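Side-chain contacts in ectonucleotide pyrophosphatase/phosphodiesterase family member 5 (Mus musculus, PDB 5VEO), which probably hydrolyses a restricted range of nucleotide phosphodiester substrates outside the cell, as a zinc-dependent member of the alkaline phosphatase superfamily: residues 26-29 and 30-33; 99-102 and 103-106; 154-157 and 158-161. The protein carries 1 engineered substitution. One frame throughout, in Å; residues are numbered along the deposited sequence.

Interaction 1: 26-29 and 30-33; sequences WDYL and YKVP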
loop_
_atom_site.group_PDB
_atom_site.type_symbol
_atom_site.label_atom_id
_atom_site.label_comp_id
_atom_site.label_asym_id
_atom_site.label_seq_id
_atom_site.Cartn_x
_atom_site.Cartn_y
_atom_site.Cartn_z
ATOM N N TRP A 26 10.403 -2.041 6.716
ATOM C CA TRP A 26 10.799 -3.382 7.155
ATOM C C TRP A 26 11.754 -3.351 8.357
ATOM O O TRP A 26 11.679 -4.222 9.239
ATOM C CB TRP A 26 11.431 -4.139 5.974
ATOM C CG TRP A 26 12.722 -3.542 5.552
ATOM C CD1 TRP A 26 12.915 -2.416 4.810
ATOM C CD2 TRP A 26 14.017 -4.018 5.915
ATOM N NE1 TRP A 26 14.273 -2.156 4.693
ATOM C CE2 TRP A 26 14.962 -3.134 5.365
ATOM C CE3 TRP A 26 14.468 -5.118 6.654
ATOM C CZ2 TRP A 26 16.333 -3.314 5.527
ATOM C CZ3 TRP A 26 15.839 -5.295 6.811
ATOM C CH2 TRP A 26 16.746 -4.397 6.240
ATOM N N ASP A 27 12.643 -2.368 8.419
ATOM C CA ASP A 27 13.646 -2.320 9.484
ATOM C C ASP A 27 13.207 -1.508 10.701
ATOM O O ASP A 27 13.978 -1.396 11.663
ATOM C CB ASP A 27 14.961 -1.775 8.936
ATOM C CG ASP A 27 14.848 -0.341 8.470
ATOM O OD1 ASP A 27 15.894 0.327 8.303
ATOM O OD2 ASP A 27 13.716 0.145 8.309
ATOM N N TYR A 28 11.968 -1.004 10.723
ATOM C CA TYR A 28 11.476 -0.311 11.910
ATOM C C TYR A 28 11.440 -1.224 13.130
ATOM O O TYR A 28 11.493 -0.730 14.257
ATOM C CB TYR A 28 10.081 0.249 11.651
ATOM C CG TYR A 28 9.964 1.553 10.874
ATOM C CD1 TYR A 28 8.716 2.064 10.589
ATOM C CD2 TYR A 28 11.064 2.297 10.478
ATOM C CE1 TYR A 28 8.548 3.259 9.920
ATOM C CE2 TYR A 28 10.898 3.511 9.788
ATOM C CZ TYR A 28 9.633 3.981 9.523
ATOM O OH TYR A 28 9.455 5.172 8.866
ATOM N N LEU A 29 11.323 -2.549 12.914
ATOM C CA LEU A 29 11.352 -3.550 13.987
ATOM C C LEU A 29 12.539 -3.375 14.905
ATOM O O LEU A 29 12.503 -3.809 16.064
ATOM C CB LEU A 29 11.431 -4.962 13.390
ATOM C CG LEU A 29 10.266 -5.395 12.514
ATOM C CD1 LEU A 29 10.542 -6.790 11.963
ATOM C CD2 LEU A 29 8.979 -5.368 13.320
ATOM N N TYR A 30 13.615 -2.789 14.391
ATOM C CA TYR A 30 14.876 -2.717 15.103
ATOM C C TYR A 30 15.189 -1.333 15.655
ATOM O O TYR A 30 16.251 -1.156 16.264
ATOM C CB TYR A 30 15.997 -3.161 14.169
ATOM C CG TYR A 30 15.733 -4.501 13.539
ATOM C CD1 TYR A 30 15.401 -5.600 14.319
ATOM C CD2 TYR A 30 15.773 -4.659 12.167
ATOM C CE1 TYR A 30 15.153 -6.832 13.745
ATOM C CE2 TYR A 30 15.530 -5.889 11.583
ATOM C CZ TYR A 30 15.226 -6.972 12.378
ATOM O OH TYR A 30 14.986 -8.202 11.800
ATOM N N LYS A 31 14.308 -0.350 15.447
ATOM C CA LYS A 31 14.550 1.016 15.913
ATOM C C LYS A 31 14.332 1.160 17.414
ATOM O O LYS A 31 14.953 2.023 18.046
ATOM C CB LYS A 31 13.645 1.994 15.161
ATOM C CG LYS A 31 14.175 2.361 13.766
ATOM C CD LYS A 31 13.386 3.525 13.118
ATOM C CE LYS A 31 14.031 4.004 11.835
ATOM N NZ LYS A 31 15.208 4.861 12.147
ATOM N N VAL A 32 13.437 0.355 17.978
ATOM C CA VAL A 32 13.089 0.351 19.395
ATOM C C VAL A 32 12.724 -1.081 19.748
ATOM O O VAL A 32 12.454 -1.881 18.839
ATOM C CB VAL A 32 11.899 1.270 19.704
ATOM C CG1 VAL A 32 12.279 2.692 19.527
ATOM C CG2 VAL A 32 10.716 0.895 18.835
ATOM N N PRO A 33 12.655 -1.435 21.027
ATOM C CA PRO A 33 12.093 -2.737 21.393
ATOM C C PRO A 33 10.702 -2.906 20.796
ATOM O O PRO A 33 9.845 -2.022 20.888
ATOM C CB PRO A 33 12.072 -2.693 22.925
ATOM C CG PRO A 33 13.223 -1.757 23.272
ATOM C CD PRO A 33 13.128 -0.689 22.204
#
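Y30 turns back over its own neighbour: the CB of L29 sits above the middle of the phenol ring, 4.1 Å from its centroid and only 10° off the ring normal, a CH-pi contact between consecutive residues. What puts the ring there is a first torsion of -53°, which sets CG opposite the carbonyl carbon and beside the backbone N. That same N donates to D27 O at 3.1 Å, an i to i+3 bond of 3-10 type, and D27 CB comes near the CD2 side of the ring, 4.4 Å from Y30 CD2. K31 repeats the step one residue on, its N reaching Y28 O at 3.1 Å. Its side chain then runs alongside Y28, both pointing the same way, so that CD and CE meet the ring, with K31 CE 3.7 Å from Y28 CD2. A bend at the last torsion, chi4 -78°, turns the ammonium group off to P185 O. V32 touches S195 of helix 190-210, the helix on which Y28 and K31 both meet I194. The bonding across this short 3-10 turn, in the loop between strand 16-21 and helix 35-42, is thus carried by the backbone, while the side chains add apolar contacts; the methylenes of K31 serve as hydrocarbon against Y28, and the charges of D27 and K31 are directed apart, to R25 and to a carbonyl respectively.

Interaction 2: 99-102 and 103-106; sequences DSKF and WEEA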
loop_
_atom_site.group_PDB
_atom_site.type_symbol
_atom_site.label_atom_id
_atom_site.label_comp_id
_atom_site.label_asym_id
_atom_site.label_seq_id
_atom_site.Cartn_x
_atom_site.Cartn_y
_atom_site.Cartn_z
ATOM N N ASP A 99 -15.543 6.750 -6.989
ATOM C CA ASP A 99 -16.021 6.445 -8.337
ATOM C C ASP A 99 -15.616 5.014 -8.685
ATOM O O ASP A 99 -14.436 4.720 -8.911
ATOM C CB ASP A 99 -15.471 7.448 -9.344
ATOM C CG ASP A 99 -15.989 7.216 -10.767
ATOM O OD1 ASP A 99 -16.498 6.111 -11.068
ATOM O OD2 ASP A 99 -15.867 8.144 -11.595
ATOM N N SER A 100 -16.609 4.126 -8.709
ATOM C CA SER A 100 -16.384 2.697 -8.895
ATOM C C SER A 100 -15.522 2.383 -10.110
ATOM O O SER A 100 -14.778 1.393 -10.103
ATOM C CB SER A 100 -17.738 2.001 -9.023
ATOM O OG SER A 100 -18.550 2.275 -7.894
ATOM N N LYS A 101 -15.627 3.182 -11.170
ATOM C CA LYS A 101 -14.900 2.874 -12.396
ATOM C C LYS A 101 -13.386 2.918 -12.208
ATOM O O LYS A 101 -12.655 2.287 -12.984
ATOM C CB LYS A 101 -15.330 3.830 -13.501
ATOM C CG LYS A 101 -16.753 3.559 -14.010
ATOM C CD LYS A 101 -16.768 3.387 -15.529
ATOM C CE LYS A 101 -18.013 2.651 -16.051
ATOM N NZ LYS A 101 -17.646 1.340 -16.687
ATOM N N PHE A 102 -12.887 3.635 -11.203
ATOM C CA PHE A 102 -11.449 3.611 -10.964
ATOM C C PHE A 102 -10.961 2.274 -10.434
ATOM O O PHE A 102 -9.763 2.008 -10.511
ATOM C CB PHE A 102 -11.046 4.738 -10.013
ATOM C CG PHE A 102 -10.815 6.029 -10.722
ATOM C CD1 PHE A 102 -9.634 6.245 -11.414
ATOM C CD2 PHE A 102 -11.789 7.000 -10.751
ATOM C CE1 PHE A 102 -9.418 7.431 -12.096
ATOM C CE2 PHE A 102 -11.591 8.182 -11.442
ATOM C CZ PHE A 102 -10.414 8.395 -12.121
ATOM N N TRP A 103 -11.855 1.445 -9.900
ATOM C CA TRP A 103 -11.527 0.183 -9.244
ATOM C C TRP A 103 -11.825 -1.048 -10.091
ATOM O O TRP A 103 -11.337 -2.142 -9.777
ATOM C CB TRP A 103 -12.322 0.081 -7.931
ATOM C CG TRP A 103 -12.000 1.191 -6.989
ATOM C CD1 TRP A 103 -12.548 2.445 -6.965
ATOM C CD2 TRP A 103 -11.024 1.158 -5.949
ATOM N NE1 TRP A 103 -11.972 3.195 -5.960
ATOM C CE2 TRP A 103 -11.024 2.427 -5.330
ATOM C CE3 TRP A 103 -10.141 0.182 -5.488
ATOM C CZ2 TRP A 103 -10.196 2.724 -4.259
ATOM C CZ3 TRP A 103 -9.313 0.483 -4.434
ATOM C CH2 TRP A 103 -9.340 1.738 -3.831
ATOM N N GLU A 104 -12.637 -0.914 -11.127
ATOM C CA GLU A 104 -13.263 -2.072 -11.741
ATOM C C GLU A 104 -12.427 -2.712 -12.852
ATOM O O GLU A 104 -12.915 -3.627 -13.528
ATOM C CB GLU A 104 -14.654 -1.667 -12.229
ATOM C CG GLU A 104 -15.583 -1.517 -11.031
ATOM C CD GLU A 104 -16.951 -0.978 -11.351
ATOM O OE1 GLU A 104 -17.124 -0.251 -12.361
ATOM O OE2 GLU A 104 -17.866 -1.295 -10.570
ATOM N N GLU A 105 -11.167 -2.307 -13.031
ATOM C CA GLU A 105 -10.291 -3.086 -13.901
ATOM C C GLU A 105 -9.815 -4.366 -13.232
ATOM O O GLU A 105 -9.208 -5.211 -13.900
ATOM C CB GLU A 105 -9.110 -2.224 -14.367
ATOM C CG GLU A 105 -9.630 -0.995 -15.083
ATOM C CD GLU A 105 -8.587 -0.032 -15.579
ATOM O OE1 GLU A 105 -8.998 0.954 -16.231
ATOM O OE2 GLU A 105 -7.385 -0.240 -15.351
ATOM N N ALA A 106 -10.097 -4.537 -11.942
ATOM C CA ALA A 106 -9.765 -5.749 -11.212
ATOM C C ALA A 106 -10.912 -6.065 -10.267
ATOM O O ALA A 106 -11.890 -5.313 -10.170
ATOM C CB ALA A 106 -8.451 -5.604 -10.437
HETATM O O HOH W 1 -16.515 -0.517 -14.927
HETATM O O HOH W 2 -9.424 -0.290 -11.825
#
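Backbone bonding shapes the turn at W103 and S100: W103 N donates to S100 O at 2.9 Å, and F102 N likewise returns to D99 O. The carboxylate of D99 adds an Asx turn, its OD1 accepting from K101 N at 3.1 Å, with the N-H arriving from above the carboxylate plane. By van der Waals contact, E104 folds back on S100: its CG, beside the backbone N (chi1 -74°), is 3.2 Å from S100 O, and extension beyond it brings OE2 near S100 CB. The indole of W103 presents its edge to D99 O, 3.5 Å from CD1, while NE1 donates to I97 O. Water carries the charged pair: one molecule accepts from K101 NZ at 2.8 Å and donates to E104 OE1 at 2.7 Å, joining two groups that do not touch directly. An alanine in place of E104 would probably leave that water and the amide of H133, which OE2 accepts from, without their carboxylate partner. A second water links F102 O to E105 N. The turn lies in the loop between strand 88-91 and helix 109-115, with W103 set edge-to-face on Y63 of helix 58-67 and F102 packed against M81 of strand 80-83 and F90 of strand 88-91.

Interaction 3: 154-157 and 158-161; sequences AKII and EWFT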
loop_
_atom_site.group_PDB
_atom_site.type_symbol
_atom_site.label_atom_id
_atom_site.label_comp_id
_atom_site.label_asym_id
_atom_site.label_seq_id
_atom_site.Cartn_x
_atom_site.Cartn_y
_atom_site.Cartn_z
ATOM N N ALA A 154 -12.237 -3.975 17.700
ATOM C CA ALA A 154 -13.484 -4.490 18.258
ATOM C C ALA A 154 -14.419 -4.969 17.160
ATOM O O ALA A 154 -15.034 -6.038 17.277
ATOM C CB ALA A 154 -14.155 -3.420 19.117
ATOM N N LYS A 155 -14.539 -4.196 16.079
ATOM C CA LYS A 155 -15.404 -4.608 14.979
ATOM C C LYS A 155 -14.891 -5.883 14.321
ATOM O O LYS A 155 -15.666 -6.798 14.019
ATOM C CB LYS A 155 -15.517 -3.481 13.960
ATOM C CG LYS A 155 -16.308 -2.302 14.472
ATOM C CD LYS A 155 -17.793 -2.721 14.588
ATOM C CE LYS A 155 -18.644 -1.855 15.481
ATOM N NZ LYS A 155 -19.920 -2.616 15.731
ATOM N N ILE A 156 -13.579 -5.951 14.062
ATOM C CA ILE A 156 -13.006 -7.154 13.474
ATOM C C ILE A 156 -13.334 -8.384 14.322
ATOM O O ILE A 156 -13.714 -9.435 13.792
ATOM C CB ILE A 156 -11.483 -6.974 13.302
ATOM C CG1 ILE A 156 -11.208 -5.957 12.189
ATOM C CG2 ILE A 156 -10.794 -8.318 13.061
ATOM C CD1 ILE A 156 -11.456 -6.453 10.776
ATOM N N ILE A 157 -13.138 -8.285 15.641
ATOM C CA ILE A 157 -13.367 -9.423 16.531
ATOM C C ILE A 157 -14.840 -9.794 16.522
ATOM O O ILE A 157 -15.201 -10.980 16.484
ATOM C CB ILE A 157 -12.891 -9.100 17.964
ATOM C CG1 ILE A 157 -11.371 -8.810 18.040
ATOM C CG2 ILE A 157 -13.294 -10.237 18.939
ATOM C CD1 ILE A 157 -10.525 -9.956 17.887
ATOM N N GLU A 158 -15.705 -8.782 16.563
ATOM C CA GLU A 158 -17.153 -9.009 16.468
ATOM C C GLU A 158 -17.512 -9.757 15.193
ATOM O O GLU A 158 -18.310 -10.702 15.211
ATOM C CB GLU A 158 -17.883 -7.676 16.505
ATOM C CG GLU A 158 -17.859 -7.038 17.858
ATOM C CD GLU A 158 -18.271 -5.580 17.828
ATOM O OE1 GLU A 158 -18.796 -5.108 16.784
ATOM O OE2 GLU A 158 -18.059 -4.901 18.857
ATOM N N TRP A 159 -16.919 -9.362 14.068
ATOM C CA TRP A 159 -17.258 -9.996 12.803
ATOM C C TRP A 159 -16.762 -11.439 12.731
ATOM O O TRP A 159 -17.448 -12.300 12.160
ATOM C CB TRP A 159 -16.711 -9.159 11.647
ATOM C CG TRP A 159 -17.331 -7.794 11.570
ATOM C CD1 TRP A 159 -18.564 -7.402 12.035
ATOM C CD2 TRP A 159 -16.732 -6.634 11.002
ATOM N NE1 TRP A 159 -18.767 -6.071 11.763
ATOM C CE2 TRP A 159 -17.642 -5.572 11.151
ATOM C CE3 TRP A 159 -15.503 -6.391 10.387
ATOM C CZ2 TRP A 159 -17.370 -4.288 10.669
ATOM C CZ3 TRP A 159 -15.227 -5.125 9.933
ATOM C CH2 TRP A 159 -16.157 -4.086 10.073
ATOM N N PHE A 160 -15.572 -11.729 13.289
ATOM C CA PHE A 160 -15.073 -13.100 13.282
ATOM C C PHE A 160 -15.916 -14.026 14.163
ATOM O O PHE A 160 -15.832 -15.254 14.005
ATOM C CB PHE A 160 -13.626 -13.167 13.769
ATOM C CG PHE A 160 -12.602 -12.995 12.675
ATOM C CD1 PHE A 160 -12.464 -13.949 11.682
ATOM C CD2 PHE A 160 -11.771 -11.894 12.654
ATOM C CE1 PHE A 160 -11.520 -13.806 10.683
ATOM C CE2 PHE A 160 -10.819 -11.740 11.642
ATOM C CZ PHE A 160 -10.708 -12.685 10.660
ATOM N N THR A 161 -16.694 -13.460 15.085
ATOM C CA THR A 161 -17.478 -14.243 16.042
ATOM C C THR A 161 -18.975 -13.988 15.901
ATOM O O THR A 161 -19.762 -14.385 16.781
ATOM C CB THR A 161 -17.034 -13.934 17.466
ATOM O OG1 THR A 161 -17.256 -12.539 17.740
ATOM C CG2 THR A 161 -15.551 -14.313 17.647
#
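K155 and E158 form the polar side of this helical turn, NZ lying 2.9 Å from E158 OE1 in a salt bridge that uses the syn lone pair of the carboxylate oxygen. The two chains slant across one another, the lysine bent at its second torsion (chi2 -70°) while the glutamate stays extended beyond CG, so both reach the same point from residues three apart. K155 also serves W159: its CB stands over the six-membered ring, 4.0 Å from the centroid and 17° off the normal, a CH-pi contact. On that same face K155 O lies 3.1 Å above the ring plane, displaced toward the rim. I156 divides its two branches between aromatic partners. Its CD1 meets CE3 of W159 at 4.1 Å, whereas CG2, alongside F160, comes within 3.7 Å of F160 CE2.

Behind these side chains stands the regular alpha-helical ladder, in which E158 N, W159 N and F160 N donate to A154 O, K155 O and I156 O. The ladder fixes the spacing that brings residues three and four apart to one side of the helix. It ends at T161, the first residue to leave helical geometry. With chi1 at 61°, its OG1 sits between the backbone N and the carbonyl carbon, from where it donates to I157 O at 2.9 Å; T161 N adds a weak bond of 3.2 Å to that same I157 O, which is thus gripped by a hydroxyl as well as, weakly, by the backbone N, itself also a donor to E158 O.

Helix 149-160 rests on the large mixed sheet: I156 and F160 both pack on L17 of strand 16-21, W159 stacks its ring on Y139 of edge strand 139-140, and I157 touches A211 just beyond helix 190-210.

The three contacts are all local and partly buried, each mixing buried aromatic or aliphatic residues with exposed charged ones, but they differ in what holds them. Interaction 3 is an alpha-helical turn with i to i+4 bonds and a direct salt bridge; interactions 1 and 2 lie in connecting loops, use shorter-range backbone bonds, and direct their charges elsewhere or through water. Strand 16-21 links two of them: interaction 3 packs on it, and interaction 1 follows it in the chain. Helix 190-210 is touched by interaction 1. Interactions 1 and 2 lie on opposite sides of the chain's centre, their centres about 36 Å apart, and no two of the three touch.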